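Local structure of putative Lipoprotein (Shewanella oneidensis, 3U24) at residues H170-V175 with Q230-G235; S238-E243 with G509-A514; D318-V323 with V350-E355; T375-T380 with H408-G413. The protein is of unknown function but binds zinc and calcium ions and, as a DUF885 member of the peptidase MA clan, may be a metal-dependent hydrolase. All coordinates share one frame; numbering follows the deposited sequence.

Contact 1 (H170-V175 with Q230-G235). With ACY (acetic acid), chain Q.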
loop_
_atom_site.group_PDB
_atom_site.type_symbol
_atom_site.label_atom_id
_atom_site.label_comp_id
_atom_site.label_asym_id
_atom_site.label_seq_id
_atom_site.Cartn_x
_atom_site.Cartn_y
_atom_site.Cartn_z
ATOM N N HIS A 170 14.575 -7.592 -10.965
ATOM C CA HIS A 170 14.654 -7.759 -9.515
ATOM C C HIS A 170 16.086 -7.919 -9.097
ATOM O O HIS A 170 16.447 -7.572 -7.957
ATOM C CB HIS A 170 13.757 -8.919 -9.033
ATOM C CG HIS A 170 12.272 -8.661 -9.239
ATOM N ND1 HIS A 170 11.646 -8.923 -10.396
ATOM C CD2 HIS A 170 11.306 -8.071 -8.397
ATOM C CE1 HIS A 170 10.340 -8.579 -10.307
ATOM N NE2 HIS A 170 10.127 -8.046 -9.091
ATOM N N THR A 171 16.925 -8.433 -9.996
ATOM C CA THR A 171 18.338 -8.576 -9.672
ATOM C C THR A 171 18.995 -7.189 -9.586
ATOM O O THR A 171 19.844 -6.954 -8.711
ATOM C CB THR A 171 19.089 -9.492 -10.655
ATOM O OG1 THR A 171 18.367 -10.729 -10.850
ATOM C CG2 THR A 171 20.495 -9.801 -10.150
ATOM N N GLU A 172 18.535 -6.264 -10.433
ATOM C CA GLU A 172 19.080 -4.926 -10.468
ATOM C C GLU A 172 18.635 -4.235 -9.207
ATOM O O GLU A 172 19.377 -3.501 -8.588
ATOM C CB GLU A 172 18.550 -4.129 -11.687
ATOM C CG GLU A 172 19.173 -4.498 -13.033
ATOM C CD GLU A 172 18.496 -3.864 -14.282
ATOM O OE1 GLU A 172 17.235 -3.640 -14.354
ATOM O OE2 GLU A 172 19.252 -3.643 -15.258
ATOM N N LEU A 173 17.398 -4.456 -8.845
ATOM C CA LEU A 173 16.900 -3.874 -7.608
ATOM C C LEU A 173 17.719 -4.406 -6.385
ATOM O O LEU A 173 18.134 -3.636 -5.519
ATOM C CB LEU A 173 15.412 -4.108 -7.466
ATOM C CG LEU A 173 14.740 -3.462 -6.250
ATOM C CD1 LEU A 173 14.857 -1.913 -6.216
ATOM C CD2 LEU A 173 13.288 -3.948 -6.137
ATOM N N ALA A 174 17.979 -5.701 -6.376
ATOM C CA ALA A 174 18.795 -6.317 -5.322
ATOM C C ALA A 174 20.141 -5.604 -5.157
ATOM O O ALA A 174 20.589 -5.371 -4.035
ATOM C CB ALA A 174 19.013 -7.802 -5.603
ATOM N N VAL A 175 20.780 -5.275 -6.276
ATOM C CA VAL A 175 22.115 -4.646 -6.228
ATOM C C VAL A 175 22.019 -3.280 -5.502
ATOM O O VAL A 175 22.743 -2.993 -4.543
ATOM C CB VAL A 175 22.709 -4.407 -7.619
ATOM C CG1 VAL A 175 23.984 -3.533 -7.508
ATOM C CG2 VAL A 175 22.961 -5.721 -8.342
ATOM N N GLN A 230 25.638 -11.274 -16.578
ATOM C CA GLN A 230 25.275 -12.516 -17.255
ATOM C C GLN A 230 23.829 -12.443 -17.814
ATOM O O GLN A 230 23.580 -12.874 -18.936
ATOM C CB GLN A 230 25.448 -13.683 -16.256
ATOM C CG GLN A 230 25.225 -15.134 -16.736
ATOM C CD GLN A 230 25.297 -16.207 -15.584
ATOM O OE1 GLN A 230 25.713 -15.911 -14.448
ATOM N NE2 GLN A 230 24.891 -17.451 -15.889
ATOM N N LEU A 231 22.893 -11.897 -17.031
ATOM C CA LEU A 231 21.491 -11.789 -17.458
ATOM C C LEU A 231 21.353 -10.844 -18.663
ATOM O O LEU A 231 20.588 -11.115 -19.587
ATOM C CB LEU A 231 20.589 -11.317 -16.312
ATOM C CG LEU A 231 20.419 -12.292 -15.121
ATOM C CD1 LEU A 231 19.822 -11.600 -13.892
ATOM C CD2 LEU A 231 19.636 -13.559 -15.520
ATOM N N LYS A 232 22.126 -9.760 -18.671
ATOM C CA LYS A 232 22.107 -8.858 -19.818
ATOM C C LYS A 232 22.596 -9.551 -21.107
ATOM O O LYS A 232 21.975 -9.369 -22.154
ATOM C CB LYS A 232 22.875 -7.579 -19.516
ATOM C CG LYS A 232 22.156 -6.711 -18.465
ATOM C CD LYS A 232 23.016 -5.531 -18.109
ATOM C CE LYS A 232 22.390 -4.564 -17.117
ATOM N NZ LYS A 232 23.498 -3.770 -16.477
ATOM N N LYS A 233 23.656 -10.359 -21.018
ATOM C CA LYS A 233 24.173 -11.098 -22.182
ATOM C C LYS A 233 23.275 -12.268 -22.643
ATOM O O LYS A 233 23.043 -12.413 -23.826
ATOM C CB LYS A 233 25.574 -11.689 -21.918
ATOM C CG LYS A 233 26.690 -10.675 -21.678
ATOM C CD LYS A 233 28.074 -11.349 -21.576
ATOM C CE LYS A 233 29.193 -10.334 -21.286
ATOM N NZ LYS A 233 30.480 -10.963 -20.846
ATOM N N GLU A 234 22.805 -13.094 -21.710
ATOM C CA GLU A 234 22.233 -14.415 -22.013
ATOM C C GLU A 234 20.700 -14.411 -22.049
ATOM O O GLU A 234 20.095 -15.377 -22.482
ATOM C CB GLU A 234 22.696 -15.450 -20.949
ATOM C CG GLU A 234 24.209 -15.726 -20.932
ATOM C CD GLU A 234 24.687 -16.804 -19.924
ATOM O OE1 GLU A 234 23.949 -17.212 -18.955
ATOM O OE2 GLU A 234 25.855 -17.248 -20.118
ATOM N N GLY A 235 20.075 -13.346 -21.565
ATOM C CA GLY A 235 18.632 -13.306 -21.411
ATOM C C GLY A 235 18.245 -13.687 -19.998
ATOM O O GLY A 235 19.062 -14.170 -19.203
HETATM C C ACY Q . 7.370 -9.713 -6.156
HETATM O O ACY Q . 7.928 -8.833 -6.864
HETATM O OXT ACY Q . 6.112 -9.799 -6.010
HETATM C CH3 ACY Q . 8.233 -10.671 -5.404
#
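T171 and L231 reach toward each other tip to tip between two helices. OG1 and CB of T171 meet one methyl of L231. The closest pair is T171 OG1 with L231 CD1, 3.5 Å apart. CD1 lies anti to CA (chi2 165°), which carries this methyl out to the threonine. The T171 hydroxyl is also hydrogen-bonded to the carbonyl of T167, one turn back, so its polar side is engaged while it touches the methyl. Beside this pair, E172 and K232 cross at about a right angle. E172 OE2 rests 3.8 Å from K232 CE. E172 OE2 is 4.4 Å from K232 NZ, too long for a salt bridge, so any attraction is probably modest. On another side of the helix, H170 NE2 makes a weak hydrogen bond of 3.2 Å to O of an acetic acid molecule, probably from the crystallisation liquor, which Q518 also holds. H170 NE2 is also hydrogen-bonded to L516 O, and its ring meets W116 edge-to-face. The contact thus joins helix 168-179 to the last turns of the long helix 200-234. V228 and L224 of that helix continue the interface, packing on T171 and on A174 with V175.

Contact 2 (S238-E243 with G509-A514)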
loop_
_atom_site.group_PDB
_atom_site.type_symbol
_atom_site.label_atom_id
_atom_site.label_comp_id
_atom_site.label_asym_id
_atom_site.label_seq_id
_atom_site.Cartn_x
_atom_site.Cartn_y
_atom_site.Cartn_z
ATOM N N SER A 238 11.225 -13.439 -17.710
ATOM C CA SER A 238 10.402 -12.254 -17.866
ATOM C C SER A 238 9.889 -11.829 -16.489
ATOM O O SER A 238 9.648 -12.665 -15.627
ATOM C CB SER A 238 9.172 -12.516 -18.775
ATOM O OG SER A 238 8.218 -11.441 -18.677
ATOM N N PHE A 239 9.723 -10.531 -16.312
ATOM C CA PHE A 239 9.154 -9.961 -15.105
ATOM C C PHE A 239 7.606 -10.116 -15.067
ATOM O O PHE A 239 6.972 -9.868 -14.026
ATOM C CB PHE A 239 9.551 -8.485 -14.985
ATOM C CG PHE A 239 9.047 -7.624 -16.107
ATOM C CD1 PHE A 239 7.783 -7.066 -16.051
ATOM C CD2 PHE A 239 9.861 -7.319 -17.197
ATOM C CE1 PHE A 239 7.322 -6.280 -17.087
ATOM C CE2 PHE A 239 9.404 -6.521 -18.227
ATOM C CZ PHE A 239 8.121 -6.014 -18.166
ATOM N N ARG A 240 7.023 -10.514 -16.197
ATOM C CA ARG A 240 5.585 -10.614 -16.356
ATOM C C ARG A 240 5.154 -11.962 -15.801
ATOM O O ARG A 240 5.674 -13.014 -16.202
ATOM C CB ARG A 240 5.193 -10.477 -17.811
ATOM C CG ARG A 240 5.702 -9.193 -18.468
ATOM C CD ARG A 240 5.737 -9.357 -19.983
ATOM N NE ARG A 240 6.312 -8.194 -20.673
ATOM C CZ ARG A 240 5.629 -7.087 -20.947
ATOM N NH1 ARG A 240 6.217 -6.091 -21.567
ATOM N NH2 ARG A 240 4.370 -6.974 -20.590
ATOM N N ILE A 241 4.260 -11.960 -14.824
ATOM C CA ILE A 241 4.012 -13.219 -14.100
ATOM C C ILE A 241 3.009 -14.128 -14.814
ATOM O O ILE A 241 2.948 -15.308 -14.514
ATOM C CB ILE A 241 3.645 -12.965 -12.606
ATOM C CG1 ILE A 241 2.330 -12.186 -12.435
ATOM C CG2 ILE A 241 4.767 -12.185 -11.891
ATOM C CD1 ILE A 241 1.842 -12.096 -10.977
ATOM N N GLY A 242 2.238 -13.603 -15.768
ATOM C CA GLY A 242 1.292 -14.416 -16.552
ATOM C C GLY A 242 -0.083 -14.591 -15.912
ATOM O O GLY A 242 -0.260 -14.345 -14.688
ATOM N N GLU A 243 -1.053 -15.022 -16.716
ATOM C CA GLU A 243 -2.439 -15.091 -16.271
ATOM C C GLU A 243 -2.713 -15.989 -15.032
ATOM O O GLU A 243 -3.420 -15.582 -14.113
ATOM C CB GLU A 243 -3.339 -15.549 -17.414
ATOM C CG GLU A 243 -4.830 -15.621 -17.054
ATOM C CD GLU A 243 -5.724 -15.597 -18.318
ATOM O OE1 GLU A 243 -5.405 -16.330 -19.291
ATOM O OE2 GLU A 243 -6.724 -14.842 -18.373
ATOM N N GLY A 509 7.512 6.319 -13.724
ATOM C CA GLY A 509 7.454 5.776 -12.384
ATOM C C GLY A 509 6.448 4.629 -12.279
ATOM O O GLY A 509 6.716 3.600 -11.641
ATOM N N LYS A 510 5.306 4.787 -12.933
ATOM C CA LYS A 510 4.288 3.756 -12.939
ATOM C C LYS A 510 4.707 2.500 -13.687
ATOM O O LYS A 510 4.489 1.390 -13.206
ATOM C CB LYS A 510 2.995 4.294 -13.508
ATOM C CG LYS A 510 2.214 5.148 -12.540
ATOM C CD LYS A 510 1.502 4.304 -11.486
ATOM C CE LYS A 510 0.780 5.211 -10.486
ATOM N NZ LYS A 510 -0.370 5.937 -11.121
ATOM N N TRP A 511 5.344 2.661 -14.841
ATOM C CA TRP A 511 5.894 1.519 -15.543
ATOM C C TRP A 511 6.855 0.725 -14.654
ATOM O O TRP A 511 6.726 -0.500 -14.514
ATOM C CB TRP A 511 6.598 1.984 -16.818
ATOM C CG TRP A 511 7.498 0.948 -17.410
ATOM C CD1 TRP A 511 8.881 0.894 -17.347
ATOM C CD2 TRP A 511 7.103 -0.250 -18.162
ATOM N NE1 TRP A 511 9.354 -0.237 -17.999
ATOM C CE2 TRP A 511 8.344 -0.946 -18.515
ATOM C CE3 TRP A 511 5.897 -0.769 -18.604
ATOM C CZ2 TRP A 511 8.343 -2.111 -19.240
ATOM C CZ3 TRP A 511 5.909 -1.953 -19.327
ATOM C CH2 TRP A 511 7.098 -2.599 -19.652
ATOM N N ARG A 512 7.823 1.422 -14.062
ATOM C CA ARG A 512 8.796 0.786 -13.187
ATOM C C ARG A 512 8.134 0.009 -12.049
ATOM O O ARG A 512 8.491 -1.123 -11.766
ATOM C CB ARG A 512 9.759 1.814 -12.595
ATOM C CG ARG A 512 10.898 1.177 -11.788
ATOM C CD ARG A 512 11.863 2.231 -11.224
ATOM N NE ARG A 512 13.135 1.654 -10.737
ATOM C CZ ARG A 512 13.437 1.438 -9.454
ATOM N NH1 ARG A 512 12.561 1.744 -8.484
ATOM N NH2 ARG A 512 14.629 0.908 -9.133
ATOM N N ARG A 513 7.168 0.632 -11.409
ATOM C CA ARG A 513 6.455 0.014 -10.296
ATOM C C ARG A 513 5.741 -1.297 -10.735
ATOM O O ARG A 513 5.756 -2.307 -10.001
ATOM C CB ARG A 513 5.479 1.033 -9.727
ATOM C CG ARG A 513 4.628 0.564 -8.574
ATOM C CD ARG A 513 3.938 1.781 -7.981
ATOM N NE ARG A 513 2.875 1.404 -7.070
ATOM C CZ ARG A 513 2.005 2.256 -6.534
ATOM N NH1 ARG A 513 2.079 3.562 -6.817
ATOM N NH2 ARG A 513 1.053 1.786 -5.721
ATOM N N ALA A 514 5.173 -1.277 -11.940
ATOM C CA ALA A 514 4.497 -2.448 -12.535
ATOM C C ALA A 514 5.463 -3.539 -12.978
ATOM O O ALA A 514 5.065 -4.701 -13.046
ATOM C CB ALA A 514 3.622 -2.037 -13.698
#
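F239 and W511 form an aromatic contact near the surface. It joins the loop between helices 200-234 and 243-254 to helix 504-516. F239 CZ approaches W511 CH2 to 3.9 Å. The ring planes are almost perpendicular at 87°, with F239 and W511 six-membered ring centroids 5.8 Å apart, but the approach is oblique. W511 CG is anti to the backbone N (chi1 165°), and the indole reaches from the helix to the loop. R240 joins from the loop side. Its CG lies over one face of the F239 ring, offset toward the rim, and F239 CZ in turn sits over a face of the guanidinium. R240 NH1 comes to the edge of the indole, 4.1 Å from W511 CH2. S238 OG accepts from R240 N at 2.9 Å, an ST turn that shapes the loop here. I482 of helix 459-485 packs on both rings. W511 also touches E489, which binds calcium in a crystal structure of this protein, and lies about 5 Å from a bound calcium ion. R240 NH2 and NH1 are hydrogen-bonded to the carbonyls of I482 and M487. The indole offers R240 an edge, so the contact probably rests on dispersion between flat groups more than on a charge over a ring.

Contact 3 (D318-V323 with V350-E355). With ZN (zinc ion), chain J.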
loop_
_atom_site.group_PDB
_atom_site.type_symbol
_atom_site.label_atom_id
_atom_site.label_comp_id
_atom_site.label_asym_id
_atom_site.label_seq_id
_atom_site.Cartn_x
_atom_site.Cartn_y
_atom_site.Cartn_z
ATOM N N ASP A 318 1.251 28.914 1.754
ATOM C CA ASP A 318 -0.017 28.653 2.429
ATOM C C ASP A 318 -0.561 27.229 2.287
ATOM O O ASP A 318 -1.685 26.976 2.645
ATOM C CB ASP A 318 -1.071 29.646 1.940
ATOM C CG ASP A 318 -0.691 31.078 2.258
ATOM O OD1 ASP A 318 -0.033 31.304 3.297
ATOM O OD2 ASP A 318 -1.041 31.968 1.453
ATOM N N PHE A 319 0.238 26.310 1.780
ATOM C CA PHE A 319 -0.228 24.982 1.456
ATOM C C PHE A 319 -0.818 24.304 2.718
ATOM O O PHE A 319 -1.965 23.850 2.726
ATOM C CB PHE A 319 0.919 24.149 0.861
ATOM C CG PHE A 319 0.506 22.771 0.446
ATOM C CD1 PHE A 319 -0.244 22.574 -0.687
ATOM C CD2 PHE A 319 0.884 21.662 1.186
ATOM C CE1 PHE A 319 -0.637 21.289 -1.071
ATOM C CE2 PHE A 319 0.496 20.371 0.811
ATOM C CZ PHE A 319 -0.282 20.186 -0.304
ATOM N N VAL A 320 -0.022 24.283 3.764
ATOM C CA VAL A 320 -0.363 23.608 5.038
ATOM C C VAL A 320 -1.585 24.284 5.705
ATOM O O VAL A 320 -2.492 23.620 6.094
ATOM C CB VAL A 320 0.863 23.534 5.974
ATOM C CG1 VAL A 320 0.472 22.989 7.330
ATOM C CG2 VAL A 320 1.967 22.646 5.342
ATOM N N SER A 321 -1.607 25.599 5.795
ATOM C CA SER A 321 -2.782 26.337 6.241
ATOM C C SER A 321 -4.032 26.076 5.424
ATOM O O SER A 321 -5.127 26.064 5.999
ATOM C CB SER A 321 -2.518 27.828 6.136
ATOM O OG SER A 321 -1.628 28.178 7.143
ATOM N N GLU A 322 -3.898 25.892 4.101
ATOM C CA GLU A 322 -5.097 25.656 3.280
ATOM C C GLU A 322 -5.669 24.314 3.696
ATOM O O GLU A 322 -6.900 24.162 3.822
ATOM C CB GLU A 322 -4.813 25.727 1.775
ATOM C CG GLU A 322 -5.998 25.426 0.829
ATOM C CD GLU A 322 -7.191 26.376 1.015
ATOM O OE1 GLU A 322 -6.967 27.551 1.346
ATOM O OE2 GLU A 322 -8.369 25.959 0.861
ATOM N N VAL A 323 -4.778 23.367 3.976
ATOM C CA VAL A 323 -5.202 22.072 4.449
ATOM C C VAL A 323 -5.914 22.156 5.776
ATOM O O VAL A 323 -6.986 21.548 5.920
ATOM C CB VAL A 323 -4.050 21.044 4.527
ATOM C CG1 VAL A 323 -4.597 19.712 5.007
ATOM C CG2 VAL A 323 -3.402 20.837 3.148
ATOM N N VAL A 350 -3.364 18.395 12.009
ATOM C CA VAL A 350 -2.535 18.473 10.828
ATOM C C VAL A 350 -1.176 18.846 11.309
ATOM O O VAL A 350 -1.043 19.736 12.119
ATOM C CB VAL A 350 -2.995 19.525 9.824
ATOM C CG1 VAL A 350 -2.117 19.456 8.585
ATOM C CG2 VAL A 350 -4.448 19.306 9.451
ATOM N N ARG A 351 -0.167 18.142 10.820
ATOM C CA ARG A 351 1.210 18.442 11.163
ATOM C C ARG A 351 2.048 18.394 9.910
ATOM O O ARG A 351 1.788 17.632 8.975
ATOM C CB ARG A 351 1.776 17.465 12.215
ATOM C CG ARG A 351 2.868 16.511 11.715
ATOM C CD ARG A 351 3.306 15.518 12.783
ATOM N NE ARG A 351 3.595 14.198 12.215
ATOM C CZ ARG A 351 3.845 13.097 12.926
ATOM N NH1 ARG A 351 4.062 11.943 12.298
ATOM N NH2 ARG A 351 3.876 13.133 14.255
ATOM N N GLU A 352 3.085 19.210 9.945
ATOM C CA GLU A 352 4.026 19.331 8.865
ATOM C C GLU A 352 4.927 18.064 8.908
ATOM O O GLU A 352 5.572 17.789 9.927
ATOM C CB GLU A 352 4.769 20.717 8.921
ATOM C CG GLU A 352 4.656 21.613 10.194
ATOM C CD GLU A 352 3.367 22.488 10.388
ATOM O OE1 GLU A 352 2.524 22.069 11.219
ATOM O OE2 GLU A 352 3.197 23.613 9.810
ATOM N N THR A 353 4.919 17.286 7.817
ATOM C CA THR A 353 5.477 15.917 7.792
ATOM C C THR A 353 6.896 15.884 8.282
ATOM O O THR A 353 7.721 16.635 7.777
ATOM C CB THR A 353 5.561 15.282 6.374
ATOM O OG1 THR A 353 4.289 15.322 5.716
ATOM C CG2 THR A 353 6.040 13.814 6.460
ATOM N N PRO A 354 7.191 15.005 9.256
ATOM C CA PRO A 354 8.597 14.747 9.602
ATOM C C PRO A 354 9.274 13.734 8.655
ATOM O O PRO A 354 8.704 12.669 8.360
ATOM C CB PRO A 354 8.524 14.208 11.043
ATOM C CG PRO A 354 7.119 14.454 11.508
ATOM C CD PRO A 354 6.271 14.467 10.271
ATOM N N GLU A 355 10.466 14.104 8.172
ATOM C CA GLU A 355 11.356 13.221 7.395
ATOM C C GLU A 355 10.654 12.048 6.665
ATOM O O GLU A 355 9.984 12.231 5.638
ATOM C CB GLU A 355 12.509 12.758 8.322
ATOM C CG GLU A 355 12.843 11.266 8.380
ATOM C CD GLU A 355 12.399 10.603 9.675
ATOM O OE1 GLU A 355 13.272 10.150 10.454
ATOM O OE2 GLU A 355 11.178 10.536 9.915
HETATM ZN ZN ZN J . -10.550 27.203 0.198
HETATM O O HOH W 1 -9.484 28.492 -1.399
HETATM O O HOH W 2 -11.952 25.516 -1.143
#
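V320 and V323, one turn apart, face V350 and E352 across a helix-on-sheet contact. Helix 319-337 lies here against strand 349-352, an outermost strand of the small mixed three-stranded sheet. The inner part is apolar and more buried. V323 CG1 meets V350 CG1 at 4.4 Å, and both valines point toward the opposite segment. V379 of the neighbouring strand touches V350 and also F319, while Y377 touches V323. The small hydrophobic seam therefore runs on into the next strand.

The outer part is more polar and opens to solvent at E352. E352 crosses V320 at about a right angle, and its OE2 lies 3.7 Å from V320 CG1. V320 has CG1 anti to the backbone N (chi1 173°), which sets this methyl before the carboxylate. The other oxygen, E352 OE1, forms a salt bridge with R324, one helical turn beyond V320. R324 also donates to V350 O, so one arginine ties the rim of the helix to the strand backbone. P381 touches both V320 and E352. R351 points the other way, where it makes a cation-pi contact with Y376.

E322 sits on a side of the helix that takes no part in the strand contact. Its chain bends at chi2 (60°), and Q326 is hydrogen-bonded to the same oxygen that meets a zinc ion. E322 OE2 binds this zinc ion at a long 2.6 Å. Two waters share the site, water 1 at 2.3 Å and water 2 at 2.6 Å from the zinc ion.

Contact 4 (T375-T380 with H408-G413). With ZN (zinc ion), chain F.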
loop_
_atom_site.group_PDB
_atom_site.type_symbol
_atom_site.label_atom_id
_atom_site.label_comp_id
_atom_site.label_asym_id
_atom_site.label_seq_id
_atom_site.Cartn_x
_atom_site.Cartn_y
_atom_site.Cartn_z
ATOM N N THR A 375 -2.352 9.916 16.443
ATOM C CA THR A 375 -2.686 9.893 15.006
ATOM C C THR A 375 -2.613 11.283 14.428
ATOM O O THR A 375 -3.272 12.171 14.933
ATOM C CB THR A 375 -4.123 9.349 14.745
ATOM O OG1 THR A 375 -4.273 8.056 15.351
ATOM C CG2 THR A 375 -4.403 9.227 13.230
ATOM N N TYR A 376 -1.839 11.458 13.356
ATOM C CA TYR A 376 -1.726 12.744 12.637
ATOM C C TYR A 376 -2.030 12.697 11.122
ATOM O O TYR A 376 -1.925 11.657 10.483
ATOM C CB TYR A 376 -0.299 13.290 12.752
ATOM C CG TYR A 376 0.261 13.309 14.141
ATOM C CD1 TYR A 376 0.100 14.426 14.966
ATOM C CD2 TYR A 376 0.977 12.217 14.638
ATOM C CE1 TYR A 376 0.625 14.445 16.251
ATOM C CE2 TYR A 376 1.506 12.232 15.927
ATOM C CZ TYR A 376 1.327 13.344 16.725
ATOM O OH TYR A 376 1.836 13.348 18.004
ATOM N N TYR A 377 -2.336 13.866 10.553
ATOM C CA TYR A 377 -2.336 14.073 9.106
ATOM C C TYR A 377 -1.021 14.758 8.728
ATOM O O TYR A 377 -0.853 15.969 8.930
ATOM C CB TYR A 377 -3.539 14.929 8.707
ATOM C CG TYR A 377 -3.865 15.058 7.227
ATOM C CD1 TYR A 377 -3.316 14.221 6.271
ATOM C CD2 TYR A 377 -4.801 15.987 6.806
ATOM C CE1 TYR A 377 -3.653 14.344 4.932
ATOM C CE2 TYR A 377 -5.165 16.112 5.482
ATOM C CZ TYR A 377 -4.594 15.290 4.543
ATOM O OH TYR A 377 -4.936 15.450 3.227
ATOM N N ASN A 378 -0.096 13.961 8.204
ATOM C CA ASN A 378 1.200 14.421 7.709
ATOM C C ASN A 378 1.056 15.116 6.354
ATOM O O ASN A 378 0.728 14.485 5.360
ATOM C CB ASN A 378 2.165 13.246 7.554
ATOM C CG ASN A 378 2.475 12.570 8.867
ATOM O OD1 ASN A 378 2.723 13.231 9.871
ATOM N ND2 ASN A 378 2.466 11.237 8.870
ATOM N N VAL A 379 1.298 16.418 6.329
ATOM C CA VAL A 379 1.201 17.202 5.109
ATOM C C VAL A 379 2.564 17.846 4.951
ATOM O O VAL A 379 2.981 18.594 5.844
ATOM C CB VAL A 379 0.137 18.296 5.264
ATOM C CG1 VAL A 379 0.233 19.302 4.132
ATOM C CG2 VAL A 379 -1.253 17.670 5.317
ATOM N N THR A 380 3.274 17.537 3.867
ATOM C CA THR A 380 4.639 18.057 3.686
ATOM C C THR A 380 4.661 19.475 3.163
ATOM O O THR A 380 4.224 19.685 2.011
ATOM C CB THR A 380 5.489 17.205 2.723
ATOM O OG1 THR A 380 5.417 15.842 3.159
ATOM C CG2 THR A 380 6.981 17.699 2.719
ATOM N N HIS A 408 -10.115 12.160 0.408
ATOM C CA HIS A 408 -9.540 10.824 0.338
ATOM C C HIS A 408 -8.805 10.515 1.615
ATOM O O HIS A 408 -8.953 9.445 2.185
ATOM C CB HIS A 408 -8.581 10.702 -0.865
ATOM C CG HIS A 408 -7.858 9.368 -0.990
ATOM N ND1 HIS A 408 -8.145 8.481 -1.950
ATOM C CD2 HIS A 408 -6.826 8.785 -0.228
ATOM C CE1 HIS A 408 -7.335 7.355 -1.808
ATOM N NE2 HIS A 408 -6.538 7.540 -0.773
ATOM N N GLU A 409 -7.978 11.441 2.054
ATOM C CA GLU A 409 -7.061 11.176 3.169
ATOM C C GLU A 409 -7.666 11.385 4.538
ATOM O O GLU A 409 -7.336 10.688 5.472
ATOM C CB GLU A 409 -5.806 12.074 3.053
ATOM C CG GLU A 409 -4.923 11.709 1.888
ATOM C CD GLU A 409 -4.303 10.348 2.056
ATOM O OE1 GLU A 409 -4.196 9.916 3.224
ATOM O OE2 GLU A 409 -3.920 9.714 1.045
ATOM N N ALA A 410 -8.596 12.317 4.654
ATOM C CA ALA A 410 -9.055 12.761 5.956
ATOM C C ALA A 410 -10.557 12.536 6.150
ATOM O O ALA A 410 -10.966 11.645 6.889
ATOM C CB ALA A 410 -8.680 14.233 6.180
ATOM N N ILE A 411 -11.395 13.332 5.512
ATOM C CA ILE A 411 -12.801 13.291 5.857
ATOM C C ILE A 411 -13.686 13.277 4.638
ATOM O O ILE A 411 -13.621 14.188 3.851
ATOM C CB ILE A 411 -13.124 14.478 6.799
ATOM C CG1 ILE A 411 -12.859 13.989 8.239
ATOM C CG2 ILE A 411 -14.566 14.953 6.598
ATOM C CD1 ILE A 411 -12.291 15.004 9.185
ATOM N N PRO A 412 -14.499 12.217 4.453
ATOM C CA PRO A 412 -14.713 11.050 5.254
ATOM C C PRO A 412 -13.924 9.814 4.776
ATOM O O PRO A 412 -14.390 8.675 4.955
ATOM C CB PRO A 412 -16.194 10.819 5.076
ATOM C CG PRO A 412 -16.421 11.138 3.652
ATOM C CD PRO A 412 -15.498 12.304 3.375
ATOM N N GLY A 413 -12.732 10.038 4.219
ATOM C CA GLY A 413 -11.869 8.937 3.765
ATOM C C GLY A 413 -11.040 8.221 4.840
ATOM O O GLY A 413 -11.583 7.732 5.880
HETATM ZN ZN ZN F . -5.472 6.190 -0.009
HETATM O O HOH W 3 -3.615 7.226 0.205
#
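Y377 holds CG anti to its own N (chi1 -169°), and this sends the phenol off the strand to E409 and A410. E409 CG lies beside its backbone N, and the chain then bends at chi2 (-66°), so its carboxylate turns off toward the metal while CB stays against the tyrosine. Y377 OH is 3.5 Å from E409 CB, and Y377 CE1 is 3.6 Å from the same atom. On the other side of the ring, Y377 CE2 meets A410 CB at 4.0 Å. Ring and carboxylate planes are 21° apart. V379 CG2 lies over the centre of one ring face, and the phenol oxygen is hydrogen-bonded to N406.

H408 NE2 binds the zinc ion at 1.9 Å, and H414 and E439 complete the protein ligands. E446 is hydrogen-bonded to H408 ND1 and so helps fix the ring. The cis peptide before P412 lies in the loop that leads from E409 to H414. Two histidines, the glutamate after the first and a distant glutamate ligand recall the HExxH sites of the MA clan, with wider histidine spacing here.

In this chain E409 stands in the second shell, OE2 4.0 Å from the zinc ion, and reaches it through water 3. That water lies 2.1 Å from the zinc ion and donates to E409 OE2 at 2.6 Å. The tyrosine packs on the apolar root of E409, and the carboxylate grips a metal-bound water, which is consistent with a hydrolase-like site.

In the fold
The contacts form two pairs. Contacts 1 and 2 have centres 15 Å apart and touch through L173 CD1 and R512 NH2. Contacts 3 and 4 have centres 10 Å apart and share the small sheet, where strands 349-352 and 376-379 are neighbours. R351 NE and T353 OG1 probably bond across to N378 OD1 and T380 OG1. Contacts 2 and 4 are about 30 Å apart between centres and about 11 Å between nearest atoms, without touching. Along the chain contact 1 closes first. Contact 2 then encloses contacts 3 and 4 in one long loop, with the sheet and its zinc site. Contact 1 joins two helices and contact 2 a loop to a helix, near a bound calcium ion.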